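Local atomic coordinates of precorrin-6A reductase (PDB entry 4X7G), a protein that catalyses the NADPH-dependent reduction of precorrin-6A, a step in the biosynthesis of cobalamin (vitamin B12). Residues Arg3-Gly8 / Ala54-Tyr59; Asp70-His73 / Gln78-Ala81. All coordinates share one frame; numbering follows the deposited sequence. Where two conformers were deposited one is given.

Interaction 1. Residues Arg3-Gly8 / Ala54-Tyr59; sequences RLLVLG and AGLVDY. With NAP (NADP nicotinamide-adenine-dinucleotide phosphate), chain B.
Leu5 and Tyr59 meet where helix 52-63 packs on the parallel sheet of a Rossmann-type domain, a worked example of how a central strand is covered by the helix of a beta-alpha-beta crossover. Strand 4-7 lies inside the sheet, between strands 27-31 and 67-70; the helix connects edge strand 45-47 to 67-70 and so passes over one face. Leu5 carries the contact. Its CB points toward the helix, and CG stands anti to the backbone N (chi1 176°), which sends the fork on toward the helix. At the fork the branches divide the work. CD1 reaches the phenol end of the tyrosine, 3.8 Å from Tyr59 OH, while CD2 lies 3.9 Å from Tyr59 CE2 and also reaches toward Leu56 CD1, at 4.4 Å. The leucine and the tyrosine cross obliquely, and no hydrogen bond joins the segments, so the fit rests on apolar packing. The phenol ring is further positioned by a cation-pi contact with Arg46 and an edge-to-face contact with Phe50. Leu4 and Val6, alternating with Leu5, face helix 11-22 instead. Just past the strand the chain turns from packing to binding: Gly8 O accepts a hydrogen bond from the nicotinamide ribose, with O2D of the NADP 3.0 Å from Gly8 O.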
loop_
_atom_site.group_PDB
_atom_site.type_symbol
_atom_site.label_atom_id
_atom_site.label_comp_id
_atom_site.label_asym_id
_atom_site.label_seq_id
_atom_site.Cartn_x
_atom_site.Cartn_y
_atom_site.Cartn_z
ATOM N N ARG A 3 4.054 -15.413 18.740
ATOM C CA ARG A 3 3.995 -13.968 18.876
ATOM C C ARG A 3 4.150 -13.394 17.450
ATOM O O ARG A 3 5.249 -13.521 16.875
ATOM C CB ARG A 3 5.020 -13.372 19.828
ATOM C CG ARG A 3 4.719 -11.873 20.097
ATOM C CD ARG A 3 5.511 -11.301 21.277
ATOM N NE ARG A 3 5.216 -9.909 21.602
ATOM C CZ ARG A 3 4.137 -9.429 22.213
ATOM N NH1 ARG A 3 4.169 -8.078 22.316
ATOM N NH2 ARG A 3 3.136 -10.209 22.744
ATOM N N LEU A 4 3.087 -12.850 16.893
ATOM C CA LEU A 4 3.087 -12.419 15.515
ATOM C C LEU A 4 3.476 -11.013 15.377
ATOM O O LEU A 4 3.124 -10.160 16.228
ATOM C CB LEU A 4 1.699 -12.640 14.985
ATOM C CG LEU A 4 1.028 -14.025 15.175
ATOM C CD1 LEU A 4 -0.369 -14.052 14.575
ATOM C CD2 LEU A 4 1.913 -15.125 14.658
ATOM N N LEU A 5 4.126 -10.688 14.257
ATOM C CA LEU A 5 4.373 -9.279 13.853
ATOM C C LEU A 5 3.663 -9.078 12.530
ATOM O O LEU A 5 3.945 -9.782 11.572
ATOM C CB LEU A 5 5.881 -9.004 13.706
ATOM C CG LEU A 5 6.244 -7.612 13.199
ATOM C CD1 LEU A 5 5.862 -6.554 14.172
ATOM C CD2 LEU A 5 7.723 -7.584 12.918
ATOM N N VAL A 6 2.789 -8.093 12.490
ATOM C CA VAL A 6 2.120 -7.695 11.241
ATOM C C VAL A 6 2.703 -6.385 10.800
ATOM O O VAL A 6 2.557 -5.381 11.478
ATOM C CB VAL A 6 0.614 -7.571 11.437
ATOM C CG1 VAL A 6 -0.029 -7.077 10.144
ATOM C CG2 VAL A 6 -0.012 -8.868 11.952
ATOM N N LEU A 7 3.403 -6.424 9.668
ATOM C CA LEU A 7 3.865 -5.202 9.053
ATOM C C LEU A 7 2.691 -4.639 8.277
ATOM O O LEU A 7 2.174 -5.325 7.377
ATOM C CB LEU A 7 5.095 -5.450 8.161
ATOM C CG LEU A 7 6.271 -6.155 8.867
ATOM C CD1 LEU A 7 7.347 -6.474 7.796
ATOM C CD2 LEU A 7 6.806 -5.321 9.980
ATOM N N GLY A 8 2.239 -3.426 8.615
ATOM C CA GLY A 8 0.974 -2.928 8.150
ATOM C C GLY A 8 1.044 -1.835 7.141
ATOM O O GLY A 8 2.049 -1.698 6.440
ATOM N N ALA A 54 19.471 -5.108 9.972
ATOM C CA ALA A 54 19.987 -5.380 11.255
ATOM C C ALA A 54 19.097 -5.005 12.393
ATOM O O ALA A 54 18.956 -5.746 13.366
ATOM C CB ALA A 54 21.407 -4.738 11.395
ATOM N N GLY A 55 18.466 -3.877 12.278
ATOM C CA GLY A 55 17.511 -3.415 13.247
ATOM C C GLY A 55 16.268 -4.305 13.398
ATOM O O GLY A 55 15.823 -4.556 14.507
ATOM N N LEU A 56 15.805 -4.828 12.247
ATOM C CA LEU A 56 14.629 -5.689 12.287
ATOM C C LEU A 56 15.051 -7.051 12.880
ATOM O O LEU A 56 14.346 -7.672 13.649
ATOM C CB LEU A 56 14.080 -5.869 10.883
ATOM C CG LEU A 56 12.870 -6.856 10.798
ATOM C CD1 LEU A 56 11.765 -6.462 11.756
ATOM C CD2 LEU A 56 12.358 -6.855 9.344
ATOM N N VAL A 57 16.235 -7.539 12.504
ATOM C CA VAL A 57 16.779 -8.748 13.165
ATOM C C VAL A 57 16.778 -8.616 14.698
ATOM O O VAL A 57 16.289 -9.479 15.447
ATOM C CB VAL A 57 18.205 -9.029 12.628
ATOM C CG1 VAL A 57 18.943 -10.017 13.551
ATOM C CG2 VAL A 57 18.135 -9.570 11.245
ATOM N N ASP A 58 17.281 -7.493 15.150
ATOM C CA ASP A 58 17.374 -7.224 16.545
ATOM C C ASP A 58 15.983 -7.219 17.186
ATOM O O ASP A 58 15.726 -7.724 18.278
ATOM C CB ASP A 58 18.098 -5.896 16.908
ATOM C CG ASP A 58 18.215 -5.661 18.424
ATOM O OD1 ASP A 58 18.895 -6.506 19.089
ATOM O OD2 ASP A 58 17.613 -4.646 18.969
ATOM N N TYR A 59 15.037 -6.541 16.549
ATOM C CA TYR A 59 13.651 -6.486 17.056
ATOM C C TYR A 59 13.030 -7.880 17.138
ATOM O O TYR A 59 12.410 -8.236 18.158
ATOM C CB TYR A 59 12.818 -5.588 16.117
ATOM C CG TYR A 59 11.403 -5.572 16.517
ATOM C CD1 TYR A 59 10.976 -4.726 17.475
ATOM C CD2 TYR A 59 10.510 -6.463 15.926
ATOM C CE1 TYR A 59 9.596 -4.687 17.847
ATOM C CE2 TYR A 59 9.189 -6.494 16.323
ATOM C CZ TYR A 59 8.760 -5.651 17.190
ATOM O OH TYR A 59 7.451 -5.712 17.541
HETATM P PA NAP B . 9.451 1.323 1.878
HETATM O O1A NAP B . 10.080 2.303 0.897
HETATM O O2A NAP B . 9.426 0.000 1.527
HETATM O O5B NAP B . 10.064 1.456 3.284
HETATM C C5B NAP B . 11.119 2.353 3.685
HETATM C C4B NAP B . 11.547 2.188 5.123
HETATM O O4B NAP B . 10.389 2.549 5.999
HETATM C C3B NAP B . 11.749 0.762 5.561
HETATM O O3B NAP B . 13.048 0.312 5.172
HETATM C C2B NAP B . 11.485 0.775 7.010
HETATM O O2B NAP B . 12.532 1.493 7.693
HETATM C C1B NAP B . 10.335 1.638 7.119
HETATM N N9A NAP B . 9.010 0.964 7.037
HETATM C C8A NAP B . 8.237 0.723 5.925
HETATM N N7A NAP B . 7.084 0.086 6.265
HETATM C C5A NAP B . 7.214 -0.136 7.609
HETATM C C6A NAP B . 6.334 -0.766 8.569
HETATM N N6A NAP B . 5.104 -1.188 8.241
HETATM N N1A NAP B . 6.725 -0.860 9.858
HETATM C C2A NAP B . 7.986 -0.362 10.180
HETATM N N3A NAP B . 8.884 0.265 9.421
HETATM C C4A NAP B . 8.451 0.370 8.133
HETATM O O3 NAP B . 7.911 1.688 2.184
HETATM P PN NAP B . 7.047 3.069 2.043
HETATM O O1N NAP B . 6.560 3.246 0.611
HETATM O O2N NAP B . 7.759 4.192 2.664
HETATM O O5D NAP B . 5.712 2.674 2.857
HETATM C C5D NAP B . 5.497 3.256 4.175
HETATM C C4D NAP B . 4.308 2.645 4.735
HETATM O O4D NAP B . 3.162 3.098 4.037
HETATM C C3D NAP B . 4.296 1.100 4.827
HETATM O O3D NAP B . 3.748 0.604 6.058
HETATM C C2D NAP B . 3.384 0.721 3.662
HETATM O O2D NAP B . 2.648 -0.433 3.783
HETATM C C1D NAP B . 2.452 1.962 3.605
HETATM N N1N NAP B . 2.027 2.213 2.307
HETATM C C2N NAP B . 2.632 2.333 1.300
HETATM C C3N NAP B . 1.726 2.515 0.318
HETATM C C7N NAP B . 2.846 2.560 -0.694
HETATM O O7N NAP B . 3.923 2.343 0.074
HETATM N N7N NAP B . 2.601 2.756 -2.065
HETATM C C4N NAP B . 0.188 2.509 0.598
HETATM C C5N NAP B . -0.516 2.377 1.936
HETATM C C6N NAP B . 0.648 2.187 2.651
HETATM P P2B NAP B . 13.768 0.671 8.375
HETATM O O1X NAP B . 14.345 1.793 9.201
HETATM O O2X NAP B . 13.267 -0.464 9.059
HETATM O O3X NAP B . 14.626 -0.019 7.272
#

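Interaction 2. Residues Asp70-His73 / Gln78-Ala81; sequences DATH and QMSA. With NAP (NADP nicotinamide-adenine-dinucleotide phosphate), chain B.
Asp70 and Ser80 bring the two backbones to their closest approach, 6.8 Å between CA atoms, where the chain leaves strand 67-70 and doubles back into helix 77-90. This strand-turn-helix unit shows how one buried carboxylate can shape a cofactor-binding loop. Asp70 holds its CG anti to the backbone N (chi1 172°), which turns the carboxylate toward the helix. Ser80 OG donates to the syn lone pair of Asp70 OD2 at 2.6 Å, and a water gives its hydrogens to Asp70 OD2 and Ser80 O, bridging carboxylate and helix backbone. Asp70 OD1 works within its own loop: Thr72 N, 3.0 Å from Asp70 OD1, meets it nearly along the C-O direction and closes an Asx turn, while Thr72 OG1 donates to the syn side of Asp70 OD1 at 2.8 Å. The other branch of the threonine, CG2, packs 3.9 Å from Met79 CG, the side chains crossing at about a right angle. Met79, present as selenomethionine, bends at chi2 and brings SE to 3.3 Å from C4A of the adenine, while Met79 N donates to diphosphate oxygen O2A at 2.9 Å. With an alanine in place of Asp70, Ser80 OG and Arg228 would probably lose their shared acceptor and the Thr72 turn would be freer to shift. Three protein donors, a water and the Arg228 salt bridge around one buried carboxylate probably favour its ionised form, and this second-shell acid positions the loop and helix whose backbone amides hold the NADP.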
loop_
_atom_site.group_PDB
_atom_site.type_symbol
_atom_site.label_atom_id
_atom_site.label_comp_id
_atom_site.label_asym_id
_atom_site.label_seq_id
_atom_site.Cartn_x
_atom_site.Cartn_y
_atom_site.Cartn_z
ATOM N N ASP A 70 3.959 -9.956 6.377
ATOM C CA ASP A 70 4.260 -8.713 5.703
ATOM C C ASP A 70 3.049 -8.284 4.912
ATOM O O ASP A 70 2.836 -8.751 3.796
ATOM C CB ASP A 70 5.478 -8.904 4.776
ATOM C CG ASP A 70 5.720 -7.710 3.908
ATOM O OD1 ASP A 70 5.099 -6.657 4.123
ATOM O OD2 ASP A 70 6.555 -7.857 2.948
ATOM N N ALA A 71 2.225 -7.402 5.481
ATOM C CA ALA A 71 1.025 -6.864 4.846
ATOM C C ALA A 71 1.247 -5.426 4.457
ATOM O O ALA A 71 0.325 -4.632 4.466
ATOM C CB ALA A 71 -0.195 -7.069 5.717
ATOM N N THR A 72 2.495 -5.095 4.161
ATOM C CA THR A 72 2.783 -3.736 3.635
ATOM C C THR A 72 2.279 -3.621 2.177
ATOM O O THR A 72 2.009 -4.556 1.475
ATOM C CB THR A 72 4.259 -3.424 3.718
ATOM O OG1 THR A 72 5.038 -4.243 2.795
ATOM C CG2 THR A 72 4.820 -3.517 5.117
ATOM N N HIS A 73 2.267 -2.382 1.755
ATOM C CA HIS A 73 1.926 -2.094 0.401
ATOM C C HIS A 73 2.863 -2.822 -0.548
ATOM O O HIS A 73 4.079 -2.842 -0.320
ATOM C CB HIS A 73 1.996 -0.591 0.171
ATOM C CG HIS A 73 1.245 -0.122 -1.025
ATOM N ND1 HIS A 73 1.729 -0.231 -2.320
ATOM C CD2 HIS A 73 -0.039 0.321 -1.128
ATOM C CE1 HIS A 73 0.793 0.226 -3.150
ATOM N NE2 HIS A 73 -0.269 0.587 -2.454
ATOM N N GLN A 78 11.223 -1.860 -0.135
ATOM C CA GLN A 78 12.382 -1.892 0.763
ATOM C C GLN A 78 12.016 -2.632 2.058
ATOM O O GLN A 78 12.757 -3.505 2.551
ATOM C CB GLN A 78 12.912 -0.501 1.169
ATOM C CG GLN A 78 14.268 -0.574 1.851
ATOM C CD GLN A 78 15.318 -1.193 0.953
ATOM O OE1 GLN A 78 15.654 -0.669 -0.145
ATOM N NE2 GLN A 78 15.868 -2.293 1.410
HETATM N N MSE A 79 10.824 -2.304 2.607
HETATM C CA MSE A 79 10.394 -2.960 3.808
HETATM C C MSE A 79 10.279 -4.427 3.538
HETATM O O MSE A 79 10.665 -5.264 4.326
HETATM C CB MSE A 79 9.054 -2.373 4.270
HETATM C CG MSE A 79 8.629 -2.989 5.639
HETATM SE SE MSE A 79 9.687 -2.587 7.206
HETATM C CE MSE A 79 8.693 -3.794 8.308
ATOM N N SER A 80 9.620 -4.780 2.449
ATOM C CA SER A 80 9.409 -6.176 2.131
ATOM C C SER A 80 10.726 -6.940 1.917
ATOM O O SER A 80 10.901 -8.033 2.423
ATOM C CB SER A 80 8.533 -6.364 0.932
ATOM O OG SER A 80 7.149 -5.954 1.209
ATOM N N ALA A 81 11.677 -6.341 1.188
ATOM C CA ALA A 81 13.023 -6.958 1.081
ATOM C C ALA A 81 13.722 -7.075 2.393
ATOM O O ALA A 81 14.325 -8.132 2.652
ATOM C CB ALA A 81 13.852 -6.193 0.073
HETATM P PA NAP B . 9.451 1.323 1.878
HETATM O O1A NAP B . 10.080 2.303 0.897
HETATM O O2A NAP B . 9.426 0.000 1.527
HETATM O O5B NAP B . 10.064 1.456 3.284
HETATM C C5B NAP B . 11.119 2.353 3.685
HETATM C C4B NAP B . 11.547 2.188 5.123
HETATM O O4B NAP B . 10.389 2.549 5.999
HETATM C C3B NAP B . 11.749 0.762 5.561
HETATM O O3B NAP B . 13.048 0.312 5.172
HETATM C C2B NAP B . 11.485 0.775 7.010
HETATM O O2B NAP B . 12.532 1.493 7.693
HETATM C C1B NAP B . 10.335 1.638 7.119
HETATM N N9A NAP B . 9.010 0.964 7.037
HETATM C C8A NAP B . 8.237 0.723 5.925
HETATM N N7A NAP B . 7.084 0.086 6.265
HETATM C C5A NAP B . 7.214 -0.136 7.609
HETATM C C6A NAP B . 6.334 -0.766 8.569
HETATM N N6A NAP B . 5.104 -1.188 8.241
HETATM N N1A NAP B . 6.725 -0.860 9.858
HETATM C C2A NAP B . 7.986 -0.362 10.180
HETATM N N3A NAP B . 8.884 0.265 9.421
HETATM C C4A NAP B . 8.451 0.370 8.133
HETATM O O3 NAP B . 7.911 1.688 2.184
HETATM P PN NAP B . 7.047 3.069 2.043
HETATM O O1N NAP B . 6.560 3.246 0.611
HETATM O O2N NAP B . 7.759 4.192 2.664
HETATM O O5D NAP B . 5.712 2.674 2.857
HETATM C C5D NAP B . 5.497 3.256 4.175
HETATM C C4D NAP B . 4.308 2.645 4.735
HETATM O O4D NAP B . 3.162 3.098 4.037
HETATM C C3D NAP B . 4.296 1.100 4.827
HETATM O O3D NAP B . 3.748 0.604 6.058
HETATM C C2D NAP B . 3.384 0.721 3.662
HETATM O O2D NAP B . 2.648 -0.433 3.783
HETATM C C1D NAP B . 2.452 1.962 3.605
HETATM N N1N NAP B . 2.027 2.213 2.307
HETATM C C2N NAP B . 2.632 2.333 1.300
HETATM C C3N NAP B . 1.726 2.515 0.318
HETATM C C7N NAP B . 2.846 2.560 -0.694
HETATM O O7N NAP B . 3.923 2.343 0.074
HETATM N N7N NAP B . 2.601 2.756 -2.065
HETATM C C4N NAP B . 0.188 2.509 0.598
HETATM C C5N NAP B . -0.516 2.377 1.936
HETATM C C6N NAP B . 0.648 2.187 2.651
HETATM P P2B NAP B . 13.768 0.671 8.375
HETATM O O1X NAP B . 14.345 1.793 9.201
HETATM O O2X NAP B . 13.267 -0.464 9.059
HETATM O O3X NAP B . 14.626 -0.019 7.272
HETATM O O HOH W 1 8.480 -9.717 2.658
#

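In the fold
Interactions 1 and 2, centres 11 Å apart, lie along and just beyond neighbouring strands and meet at Leu7. Leu7 O, 2.8 Å from Ala71 N in a probable hydrogen bond, continues the strand pairing into the loop, and Leu7 CB packs 3.6 Å from Thr72 CG2. The residues after both strands reach the same cofactor atom: ribose O2D of NADP donates to Gly8 O and accepts from His73 N at 2.8 Å. His73 NE2 also makes a weak hydrogen bond to the bound tetrapyrrole, which is about 7 Å from the Thr72 side chain and about 11 Å from that of Leu5. Interaction 1 is mainly framework, meeting the pocket at Gly8; interaction 2 is largely pocket wall.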